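PDB 6BTC: LP1413 - SCCmec type IV-encoded DNA binding protein from Staphylococcus aureus, which probably binds single-stranded DNA, as an unusual DNA-binding protein encoded by a staphylococcal cassette chromosome element. Local coordinates for residues K3-K6 with Q7-K10; V39-T43 with N44-E48; R51-A54 with Y55-Y59; G69-G73 with S74-Q78. All coordinates share one frame; numbering follows the deposited sequence.

Contact 1 of 4, residues K3-K6 with Q7-K10; sequences KKSK and QQEK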
loop_
_atom_site.group_PDB
_atom_site.type_symbol
_atom_site.label_atom_id
_atom_site.label_comp_id
_atom_site.label_asym_id
_atom_site.label_seq_id
_atom_site.Cartn_x
_atom_site.Cartn_y
_atom_site.Cartn_z
ATOM N N LYS A 3 -0.644 -21.747 5.907
ATOM C CA LYS A 3 0.361 -21.643 4.855
ATOM C C LYS A 3 0.437 -20.213 4.329
ATOM O O LYS A 3 -0.579 -19.517 4.231
ATOM C CB LYS A 3 0.042 -22.608 3.710
ATOM C CG LYS A 3 1.249 -22.930 2.835
ATOM C CD LYS A 3 0.883 -23.828 1.657
ATOM C CE LYS A 3 2.121 -24.217 0.849
ATOM N NZ LYS A 3 2.927 -23.035 0.420
ATOM N N LYS A 4 1.650 -19.774 3.986
ATOM C CA LYS A 4 1.844 -18.411 3.502
ATOM C C LYS A 4 3.234 -18.270 2.901
ATOM O O LYS A 4 4.149 -19.042 3.207
ATOM C CB LYS A 4 1.643 -17.388 4.625
ATOM C CG LYS A 4 2.525 -17.627 5.841
ATOM C CD LYS A 4 2.101 -16.761 7.022
ATOM C CE LYS A 4 0.783 -17.243 7.625
ATOM N NZ LYS A 4 0.308 -16.323 8.687
ATOM N N SER A 5 3.376 -17.257 2.045
ATOM C CA SER A 5 4.637 -16.930 1.389
ATOM C C SER A 5 5.409 -15.941 2.257
ATOM O O SER A 5 4.986 -14.795 2.422
ATOM C CB SER A 5 4.366 -16.348 0.005
ATOM O OG SER A 5 5.545 -15.814 -0.577
ATOM N N LYS A 6 6.548 -16.379 2.804
ATOM C CA LYS A 6 7.374 -15.492 3.624
ATOM C C LYS A 6 7.777 -14.239 2.855
ATOM O O LYS A 6 7.857 -13.148 3.430
ATOM C CB LYS A 6 8.624 -16.229 4.111
ATOM C CG LYS A 6 8.387 -17.308 5.167
ATOM C CD LYS A 6 8.051 -16.718 6.530
ATOM C CE LYS A 6 8.556 -17.609 7.657
ATOM N NZ LYS A 6 8.156 -17.103 8.999
ATOM N N GLN A 7 8.031 -14.380 1.553
ATOM C CA GLN A 7 8.496 -13.256 0.749
ATOM C C GLN A 7 7.419 -12.183 0.613
ATOM O O GLN A 7 7.718 -10.983 0.665
ATOM C CB GLN A 7 8.921 -13.751 -0.635
ATOM C CG GLN A 7 9.898 -14.927 -0.627
ATOM C CD GLN A 7 9.848 -15.731 -1.918
ATOM O OE1 GLN A 7 8.793 -16.247 -2.302
ATOM N NE2 GLN A 7 10.988 -15.837 -2.594
ATOM N N GLN A 8 6.163 -12.591 0.413
ATOM C CA GLN A 8 5.091 -11.614 0.248
ATOM C C GLN A 8 4.721 -10.975 1.578
ATOM O O GLN A 8 4.428 -9.778 1.632
ATOM C CB GLN A 8 3.877 -12.274 -0.395
ATOM C CG GLN A 8 4.109 -12.667 -1.838
ATOM C CD GLN A 8 3.033 -13.592 -2.365
ATOM O OE1 GLN A 8 2.125 -13.990 -1.630
ATOM N NE2 GLN A 8 3.127 -13.943 -3.645
ATOM N N GLU A 9 4.755 -11.745 2.667
ATOM C CA GLU A 9 4.530 -11.159 3.981
ATOM C C GLU A 9 5.498 -10.016 4.241
ATOM O O GLU A 9 5.119 -8.996 4.826
ATOM C CB GLU A 9 4.672 -12.217 5.076
ATOM C CG GLU A 9 3.666 -13.359 5.001
ATOM C CD GLU A 9 2.249 -12.941 5.377
ATOM O OE1 GLU A 9 2.086 -11.947 6.126
ATOM O OE2 GLU A 9 1.298 -13.621 4.918
ATOM N N LYS A 10 6.759 -10.173 3.826
ATOM C CA LYS A 10 7.765 -9.153 4.110
ATOM C C LYS A 10 7.505 -7.895 3.296
ATOM O O LYS A 10 7.541 -6.784 3.830
ATOM C CB LYS A 10 9.171 -9.693 3.829
ATOM C CG LYS A 10 9.704 -10.647 4.895
ATOM C CD LYS A 10 11.131 -11.100 4.585
ATOM C CE LYS A 10 11.625 -12.150 5.575
ATOM N NZ LYS A 10 12.988 -12.651 5.236
HETATM O O HOH W 1 -0.849 -13.874 6.473
#

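Contact 2 of 4, residues V39-T43 with N44-E48; sequences VVCST and NDQRE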
loop_
_atom_site.group_PDB
_atom_site.type_symbol
_atom_site.label_atom_id
_atom_site.label_comp_id
_atom_site.label_asym_id
_atom_site.label_seq_id
_atom_site.Cartn_x
_atom_site.Cartn_y
_atom_site.Cartn_z
ATOM N N VAL A 39 14.662 -5.104 -1.246
ATOM C CA VAL A 39 14.845 -6.488 -1.653
ATOM C C VAL A 39 14.221 -6.696 -3.025
ATOM O O VAL A 39 13.202 -6.094 -3.377
ATOM C CB VAL A 39 14.244 -7.442 -0.599
ATOM C CG1 VAL A 39 14.106 -8.854 -1.147
ATOM C CG2 VAL A 39 15.095 -7.441 0.659
ATOM N N VAL A 40 14.855 -7.552 -3.809
ATOM C CA VAL A 40 14.313 -7.970 -5.094
ATOM C C VAL A 40 13.217 -8.993 -4.846
ATOM O O VAL A 40 13.318 -9.828 -3.938
ATOM C CB VAL A 40 15.430 -8.551 -5.986
ATOM C CG1 VAL A 40 14.860 -9.138 -7.280
ATOM C CG2 VAL A 40 16.480 -7.487 -6.293
ATOM N N CYS A 41 12.157 -8.934 -5.646
ATOM C CA CYS A 41 11.141 -9.974 -5.595
ATOM C C CYS A 41 10.507 -10.113 -6.968
ATOM O O CYS A 41 10.551 -9.200 -7.797
ATOM C CB CYS A 41 10.077 -9.697 -4.523
ATOM S SG CYS A 41 9.495 -8.007 -4.451
ATOM N N SER A 42 9.928 -11.285 -7.197
ATOM C CA SER A 42 9.371 -11.598 -8.501
ATOM C C SER A 42 8.219 -10.662 -8.835
ATOM O O SER A 42 7.585 -10.068 -7.960
ATOM C CB SER A 42 8.870 -13.035 -8.527
ATOM O OG SER A 42 8.058 -13.300 -7.392
ATOM N N THR A 43 7.946 -10.545 -10.131
ATOM C CA THR A 43 6.732 -9.872 -10.568
ATOM C C THR A 43 5.503 -10.518 -9.943
ATOM O O THR A 43 4.537 -9.834 -9.591
ATOM C CB THR A 43 6.649 -9.908 -12.087
ATOM O OG1 THR A 43 7.811 -9.273 -12.635
ATOM C CG2 THR A 43 5.398 -9.194 -12.572
ATOM N N ASN A 44 5.529 -11.838 -9.783
ATOM C CA ASN A 44 4.382 -12.527 -9.210
ATOM C C ASN A 44 4.141 -12.074 -7.777
ATOM O O ASN A 44 2.997 -11.823 -7.379
ATOM C CB ASN A 44 4.597 -14.039 -9.266
ATOM C CG ASN A 44 3.298 -14.804 -9.330
ATOM O OD1 ASN A 44 2.734 -15.182 -8.300
ATOM N ND2 ASN A 44 2.807 -15.029 -10.547
ATOM N N ASP A 45 5.211 -11.978 -6.982
ATOM C CA ASP A 45 5.070 -11.541 -5.598
ATOM C C ASP A 45 4.698 -10.064 -5.509
ATOM O O ASP A 45 4.046 -9.650 -4.546
ATOM C CB ASP A 45 6.363 -11.822 -4.835
ATOM C CG ASP A 45 6.531 -13.296 -4.491
ATOM O OD1 ASP A 45 5.558 -14.064 -4.639
ATOM O OD2 ASP A 45 7.637 -13.687 -4.068
ATOM N N GLN A 46 5.085 -9.263 -6.504
ATOM C CA GLN A 46 4.725 -7.850 -6.502
ATOM C C GLN A 46 3.226 -7.682 -6.703
ATOM O O GLN A 46 2.574 -6.916 -5.983
ATOM C CB GLN A 46 5.502 -7.095 -7.588
ATOM C CG GLN A 46 6.983 -6.922 -7.287
ATOM C CD GLN A 46 7.718 -6.106 -8.336
ATOM O OE1 GLN A 46 7.253 -5.951 -9.464
ATOM N NE2 GLN A 46 8.876 -5.577 -7.962
ATOM N N ARG A 47 2.659 -8.416 -7.664
ATOM C CA ARG A 47 1.248 -8.251 -7.991
ATOM C C ARG A 47 0.348 -8.831 -6.906
ATOM O O ARG A 47 -0.699 -8.255 -6.592
ATOM C CB ARG A 47 0.960 -8.887 -9.344
ATOM C CG ARG A 47 1.590 -8.113 -10.489
ATOM C CD ARG A 47 1.560 -8.882 -11.798
ATOM N NE ARG A 47 2.063 -8.069 -12.902
ATOM C CZ ARG A 47 2.434 -8.550 -14.084
ATOM N NH1 ARG A 47 2.368 -9.853 -14.330
ATOM N NH2 ARG A 47 2.881 -7.725 -15.023
ATOM N N GLU A 48 0.731 -9.959 -6.311
ATOM C CA GLU A 48 -0.058 -10.490 -5.202
ATOM C C GLU A 48 -0.146 -9.476 -4.063
ATOM O O GLU A 48 -1.223 -9.248 -3.501
ATOM C CB GLU A 48 0.540 -11.809 -4.704
ATOM C CG GLU A 48 -0.149 -12.389 -3.457
ATOM C CD GLU A 48 -1.648 -12.621 -3.649
ATOM O OE1 GLU A 48 -2.096 -12.673 -4.815
ATOM O OE2 GLU A 48 -2.375 -12.750 -2.634
#

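Contact 3 of 4, residues R51-A54 with Y55-Y59; sequences RRFA and YWIKY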
loop_
_atom_site.group_PDB
_atom_site.type_symbol
_atom_site.label_atom_id
_atom_site.label_comp_id
_atom_site.label_asym_id
_atom_site.label_seq_id
_atom_site.Cartn_x
_atom_site.Cartn_y
_atom_site.Cartn_z
ATOM N N ARG A 51 -2.439 -6.461 -4.829
ATOM C CA ARG A 51 -3.870 -6.698 -4.698
ATOM C C ARG A 51 -4.272 -6.843 -3.236
ATOM O O ARG A 51 -5.307 -6.314 -2.816
ATOM C CB ARG A 51 -4.274 -7.925 -5.512
ATOM C CG ARG A 51 -4.292 -7.680 -7.032
ATOM C CD ARG A 51 -4.809 -8.895 -7.821
ATOM N NE ARG A 51 -3.751 -9.851 -8.161
ATOM C CZ ARG A 51 -3.130 -9.922 -9.341
ATOM N NH1 ARG A 51 -3.446 -9.097 -10.336
ATOM N NH2 ARG A 51 -2.181 -10.831 -9.529
ATOM N N ARG A 52 -3.462 -7.527 -2.428
ATOM C CA ARG A 52 -3.778 -7.583 -1.006
ATOM C C ARG A 52 -3.753 -6.187 -0.388
ATOM O O ARG A 52 -4.469 -5.921 0.588
ATOM C CB ARG A 52 -2.807 -8.515 -0.282
ATOM C CG ARG A 52 -3.101 -8.649 1.209
ATOM C CD ARG A 52 -2.025 -9.402 1.957
ATOM N NE ARG A 52 -2.342 -9.442 3.376
ATOM C CZ ARG A 52 -1.546 -9.940 4.313
ATOM N NH1 ARG A 52 -0.368 -10.458 3.983
ATOM N NH2 ARG A 52 -1.935 -9.929 5.584
ATOM N N PHE A 53 -2.945 -5.283 -0.946
ATOM C CA PHE A 53 -2.867 -3.917 -0.441
ATOM C C PHE A 53 -4.074 -3.107 -0.882
ATOM O O PHE A 53 -4.682 -2.403 -0.074
ATOM C CB PHE A 53 -1.581 -3.248 -0.928
ATOM C CG PHE A 53 -1.501 -1.784 -0.615
ATOM C CD1 PHE A 53 -1.233 -1.346 0.668
ATOM C CD2 PHE A 53 -1.677 -0.847 -1.616
ATOM C CE1 PHE A 53 -1.145 0.000 0.947
ATOM C CE2 PHE A 53 -1.600 0.495 -1.343
ATOM C CZ PHE A 53 -1.331 0.917 -0.058
ATOM N N ALA A 54 -4.433 -3.219 -2.156
ATOM C CA ALA A 54 -5.557 -2.473 -2.693
ATOM C C ALA A 54 -6.858 -2.793 -1.966
ATOM O O ALA A 54 -7.746 -1.937 -1.892
ATOM C CB ALA A 54 -5.696 -2.769 -4.182
ATOM N N TYR A 55 -6.990 -4.006 -1.417
ATOM C CA TYR A 55 -8.220 -4.396 -0.743
ATOM C C TYR A 55 -8.150 -4.142 0.754
ATOM O O TYR A 55 -9.174 -3.822 1.376
ATOM C CB TYR A 55 -8.542 -5.871 -1.060
ATOM C CG TYR A 55 -9.197 -6.013 -2.431
ATOM C CD1 TYR A 55 -8.445 -5.954 -3.593
ATOM C CD2 TYR A 55 -10.574 -6.145 -2.557
ATOM C CE1 TYR A 55 -9.038 -6.038 -4.839
ATOM C CE2 TYR A 55 -11.180 -6.231 -3.806
ATOM C CZ TYR A 55 -10.407 -6.174 -4.942
ATOM O OH TYR A 55 -10.995 -6.263 -6.190
ATOM N N TRP A 56 -6.959 -4.238 1.339
ATOM C CA TRP A 56 -6.769 -3.796 2.714
ATOM C C TRP A 56 -7.184 -2.343 2.874
ATOM O O TRP A 56 -7.896 -1.978 3.817
ATOM C CB TRP A 56 -5.305 -3.960 3.097
ATOM C CG TRP A 56 -4.942 -3.322 4.376
ATOM C CD1 TRP A 56 -5.207 -3.787 5.626
ATOM C CD2 TRP A 56 -4.230 -2.091 4.546
ATOM N NE1 TRP A 56 -4.706 -2.925 6.569
ATOM C CE2 TRP A 56 -4.098 -1.876 5.928
ATOM C CE3 TRP A 56 -3.688 -1.155 3.662
ATOM C CZ2 TRP A 56 -3.441 -0.764 6.448
ATOM C CZ3 TRP A 56 -3.037 -0.059 4.181
ATOM C CH2 TRP A 56 -2.923 0.132 5.556
ATOM N N ILE A 57 -6.749 -1.501 1.944
ATOM C CA ILE A 57 -6.910 -0.065 2.088
ATOM C C ILE A 57 -8.347 0.328 1.792
ATOM O O ILE A 57 -8.873 1.278 2.378
ATOM C CB ILE A 57 -5.892 0.639 1.165
ATOM C CG1 ILE A 57 -5.611 2.073 1.620
ATOM C CG2 ILE A 57 -6.350 0.604 -0.274
ATOM C CD1 ILE A 57 -4.385 2.694 0.930
ATOM N N LYS A 58 -9.014 -0.413 0.919
ATOM C CA LYS A 58 -10.349 -0.050 0.477
ATOM C C LYS A 58 -11.460 -0.587 1.372
ATOM O O LYS A 58 -12.584 -0.083 1.287
ATOM C CB LYS A 58 -10.573 -0.554 -0.947
ATOM C CG LYS A 58 -11.932 -0.193 -1.515
ATOM C CD LYS A 58 -12.036 -0.604 -2.970
ATOM C CE LYS A 58 -13.403 -0.252 -3.538
ATOM N NZ LYS A 58 -13.514 -0.598 -4.985
ATOM N N TYR A 59 -11.185 -1.581 2.226
ATOM C CA TYR A 59 -12.232 -2.254 2.985
ATOM C C TYR A 59 -11.916 -2.374 4.461
ATOM O O TYR A 59 -12.742 -2.901 5.210
ATOM C CB TYR A 59 -12.500 -3.657 2.412
ATOM C CG TYR A 59 -13.135 -3.626 1.042
ATOM C CD1 TYR A 59 -14.429 -3.159 0.876
ATOM C CD2 TYR A 59 -12.446 -4.053 -0.077
ATOM C CE1 TYR A 59 -15.030 -3.118 -0.377
ATOM C CE2 TYR A 59 -13.034 -4.011 -1.342
ATOM C CZ TYR A 59 -14.335 -3.544 -1.475
ATOM O OH TYR A 59 -14.933 -3.492 -2.708
#

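Contact 4 of 4, residues G69-G73 with S74-Q78; sequences GTKNG and SLLYQ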
loop_
_atom_site.group_PDB
_atom_site.type_symbol
_atom_site.label_atom_id
_atom_site.label_comp_id
_atom_site.label_asym_id
_atom_site.label_seq_id
_atom_site.Cartn_x
_atom_site.Cartn_y
_atom_site.Cartn_z
ATOM N N GLY A 69 -8.262 9.419 -7.303
ATOM C CA GLY A 69 -8.176 9.422 -8.754
ATOM C C GLY A 69 -7.292 8.282 -9.229
ATOM O O GLY A 69 -7.183 7.251 -8.571
ATOM N N THR A 70 -6.658 8.500 -10.371
ATOM C CA THR A 70 -5.727 7.529 -10.917
ATOM C C THR A 70 -4.476 8.254 -11.387
ATOM O O THR A 70 -4.498 9.456 -11.665
ATOM C CB THR A 70 -6.328 6.750 -12.093
ATOM O OG1 THR A 70 -6.567 7.659 -13.170
ATOM C CG2 THR A 70 -7.635 6.085 -11.695
ATOM N N LYS A 71 -3.388 7.492 -11.502
ATOM C CA LYS A 71 -2.110 8.018 -11.969
ATOM C C LYS A 71 -1.376 6.900 -12.688
ATOM O O LYS A 71 -1.053 5.881 -12.071
ATOM C CB LYS A 71 -1.281 8.539 -10.799
ATOM C CG LYS A 71 -0.015 9.271 -11.176
ATOM C CD LYS A 71 0.787 9.603 -9.916
ATOM C CE LYS A 71 2.024 10.426 -10.230
ATOM N NZ LYS A 71 2.787 10.753 -8.984
ATOM N N ASN A 72 -1.119 7.082 -13.981
ATOM C CA ASN A 72 -0.436 6.067 -14.779
ATOM C C ASN A 72 -1.186 4.736 -14.725
ATOM O O ASN A 72 -0.598 3.671 -14.529
ATOM C CB ASN A 72 1.010 5.901 -14.307
ATOM C CG ASN A 72 1.807 7.184 -14.415
ATOM O OD1 ASN A 72 1.657 7.938 -15.377
ATOM N ND2 ASN A 72 2.662 7.440 -13.424
ATOM N N GLY A 73 -2.507 4.805 -14.880
ATOM C CA GLY A 73 -3.332 3.616 -14.896
ATOM C C GLY A 73 -3.496 2.918 -13.566
ATOM O O GLY A 73 -4.170 1.882 -13.512
ATOM N N SER A 74 -2.903 3.430 -12.496
ATOM C CA SER A 74 -3.061 2.855 -11.170
ATOM C C SER A 74 -3.962 3.747 -10.331
ATOM O O SER A 74 -4.188 4.917 -10.651
ATOM C CB SER A 74 -1.705 2.684 -10.478
ATOM O OG SER A 74 -0.903 1.744 -11.162
ATOM N N LEU A 75 -4.485 3.176 -9.253
ATOM C CA LEU A 75 -5.242 3.967 -8.298
ATOM C C LEU A 75 -4.317 4.949 -7.589
ATOM O O LEU A 75 -3.199 4.599 -7.192
ATOM C CB LEU A 75 -5.930 3.064 -7.279
ATOM C CG LEU A 75 -7.109 2.222 -7.784
ATOM C CD1 LEU A 75 -7.611 1.343 -6.659
ATOM C CD2 LEU A 75 -8.237 3.086 -8.310
ATOM N N LEU A 76 -4.785 6.187 -7.445
ATOM C CA LEU A 76 -4.075 7.218 -6.695
ATOM C C LEU A 76 -4.697 7.352 -5.308
ATOM O O LEU A 76 -5.889 7.655 -5.183
ATOM C CB LEU A 76 -4.121 8.554 -7.431
ATOM C CG LEU A 76 -3.235 9.662 -6.843
ATOM C CD1 LEU A 76 -1.750 9.265 -6.838
ATOM C CD2 LEU A 76 -3.419 10.940 -7.626
ATOM N N TYR A 77 -3.895 7.122 -4.280
ATOM C CA TYR A 77 -4.323 7.278 -2.901
ATOM C C TYR A 77 -3.822 8.600 -2.324
ATOM O O TYR A 77 -2.923 9.248 -2.866
ATOM C CB TYR A 77 -3.816 6.121 -2.040
ATOM C CG TYR A 77 -4.211 4.753 -2.555
ATOM C CD1 TYR A 77 -5.480 4.238 -2.319
ATOM C CD2 TYR A 77 -3.308 3.972 -3.265
ATOM C CE1 TYR A 77 -5.838 2.991 -2.782
ATOM C CE2 TYR A 77 -3.660 2.722 -3.734
ATOM C CZ TYR A 77 -4.923 2.238 -3.491
ATOM O OH TYR A 77 -5.275 0.995 -3.958
ATOM N N GLN A 78 -4.432 8.994 -1.208
ATOM C CA GLN A 78 -4.001 10.160 -0.458
ATOM C C GLN A 78 -4.052 9.833 1.020
ATOM O O GLN A 78 -5.055 9.300 1.505
ATOM C CB GLN A 78 -4.882 11.378 -0.750
ATOM C CG GLN A 78 -4.486 12.606 0.057
ATOM C CD GLN A 78 -5.274 13.834 -0.337
ATOM O OE1 GLN A 78 -6.495 13.792 -0.483
ATOM N NE2 GLN A 78 -4.574 14.934 -0.528
#

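Contact 1 of 4, residues K3-K6 with Q7-K10
K4 lays its aliphatic chain across the carboxylate end of E9 at about a right angle, its CB 3.8 Å from E9 OE2. The two meet at the N-cap of helix 6-21, the first helix in an order of elements consistent with a winged-helix fold, where the incoming loop turns into the helix at S5. The hydroxyl of S5 takes the capping bond, a weak one, from Q8 N to S5 OG at 3.4 Å. S5 OG lies beside its own carbonyl carbon (chi1 170°), on the side where the first turn presents its N-H groups. The S5 carbonyl does more: E9 N reaches S5 O at 3.1 Å, nearly straight at the hydrogen (171°), and Q8 N adds a second, weak bond to the same oxygen. Q8 is packed over the serine, with its OE1 3.6 Å from S5 CB, while its NE2 hydrogen-bonds to D45 OD1 on helix 43-59. E9 bends at chi2 (-71°), and this folds its carboxylate back over the loop toward K4; E9 OE1 also makes a long, weak ion pair with R52. Between K4 and E9 sits one water, which donates to E9 OE2 at 2.7 Å and accepts weakly from K4 NZ at 3.5 Å.

Contact 2 of 4, residues V39-T43 with N44-E48
S42 O accepts the backbone N-H of Q46 at 3.0 Å and so opens the hydrogen bonding of the helix. The side chain of the same serine works on the neighbouring amide: D45 N donates to S42 OG at 3.2 Å. For this the hydroxyl sits between the serine's backbone N and carbonyl carbon (chi1 49°), close in against the first turn. It also lies 3.3 Å from D45 CG, although no bond joins the hydroxyl to the carboxylate, whose OD1 is taken up by Q8 of helix 6-21. A carboxylate this near the N-terminal end of a helix would probably be stabilised in its charged form. S42 is thus the N-cap of helix 43-59, which would be the third helix of a winged-helix fold, and the loop V39-S42 delivers the chain to it from helix 30-34. One residue on, R47 N bonds to T43 O, also at 3.0 Å. The side chains of T43 and R47 run side by side in the same direction. T43 CG2 is placed over the centre of the R47 guanidinium, 3.4 Å from CZ, so a methyl lies on one flat face of the charged group while the extended arginine chain passes alongside. On another flank of the turn, C41 points toward the helix and rests its SG 3.9 Å from Q46 CG. C41 also touches L11 of helix 6-21, and Q46 O takes a weak hydrogen bond from Y30 OH.

Contact 3 of 4, residues R51-A54 with Y55-Y59
F53 and W56 meet on the inward side of helix 43-59, which would be the third helix of a winged-helix fold. F53 CE1 comes to 3.7 Å from W56 CZ3, and the phenyl ring and the six-membered ring of the indole are inclined at 31°, an oblique pairing with centroids 5.8 Å apart. Both side chains start out beside their own carbonyl carbon (chi1 172° for F53), which leans the phenylalanine along the helix toward the next turn. There the same ring meets isoleucine: F53 CZ lies 3.7 Å from I57 CD1, the two side chains crossing at a slant. These groups face other parts of the core, F53 against I15 and I16, W56 against Y12 and I16, and I57 against Y77 of strand 74-79.

The backbone bonds are those of a regular helix. I57 N reaches F53 O at 3.0 Å, and W56 N and Y55 N bond in the same way to R52 O and R51 O; the bond from K58 N to A54 O is weak. Among the polar side chains, R52 turns away to a cation-pi contact with Y12.

Ring-to-carbonyl contact occurs on the exposed flank. Besides accepting from the Y55 amide, R51 O lies at the edge of the Y55 ring and in its plane, 3.3 Å from Y55 CD1.

Contact 4 of 4, residues G69-G73 with S74-Q78
Matching first torsions bring K71 and L76 together: each sets its CG beside its own carbonyl carbon (chi1 -172° and -171°), and the extended lysine chain then crosses the leucine obliquely, K71 CD 4.0 Å from L76 CD1. The lysine runs on past this methyl to a salt bridge between K71 NZ and E32 OE2 on helix 30-34. Behind the side chains the backbones are paired antiparallel. L76 N gives a bond to G69 O at 2.9 Å, and K71 N one to S74 O at 2.8 Å. This is the tip of the hairpin of strands 65-71 and 74-79, which would be the wing of a winged-helix fold, and it ends in a type I' turn from K71 to S74, with both N72 and G73 at positive phi. S74 N bonds K71 O at 3.1 Å, closing the turn. Between the two hydrogen-bonded pairs, T70 and L75 form a non-hydrogen-bonded pair whose side chains diverge. T70 CA approaches S74 O at 3.0 Å in a CA-H...O contact, so that oxygen receives a C-H as well as the K71 amide. L76 CB also lies 3.5 Å from G69 O of the partner strand.

From the N terminus the contacts follow in series; each lies within one continuous run of chain, and none nests in or crosses another. Contact 1 starts helix 6-21 and contact 2 starts helix 43-59. These two helix beginnings lie together, joined by Q8 and D45. Contact 3 adjoins contact 2 in helix 43-59, further along, and returns to contact 1 through the long, weak E9-R52 ion pair. Contact 4 closes the hairpin that follows this helix. It lies about 26 Å from contact 1 between centres, across the chain's centre, but Y77 packs on F53, A54 and I57 and ties the hairpin to contact 3.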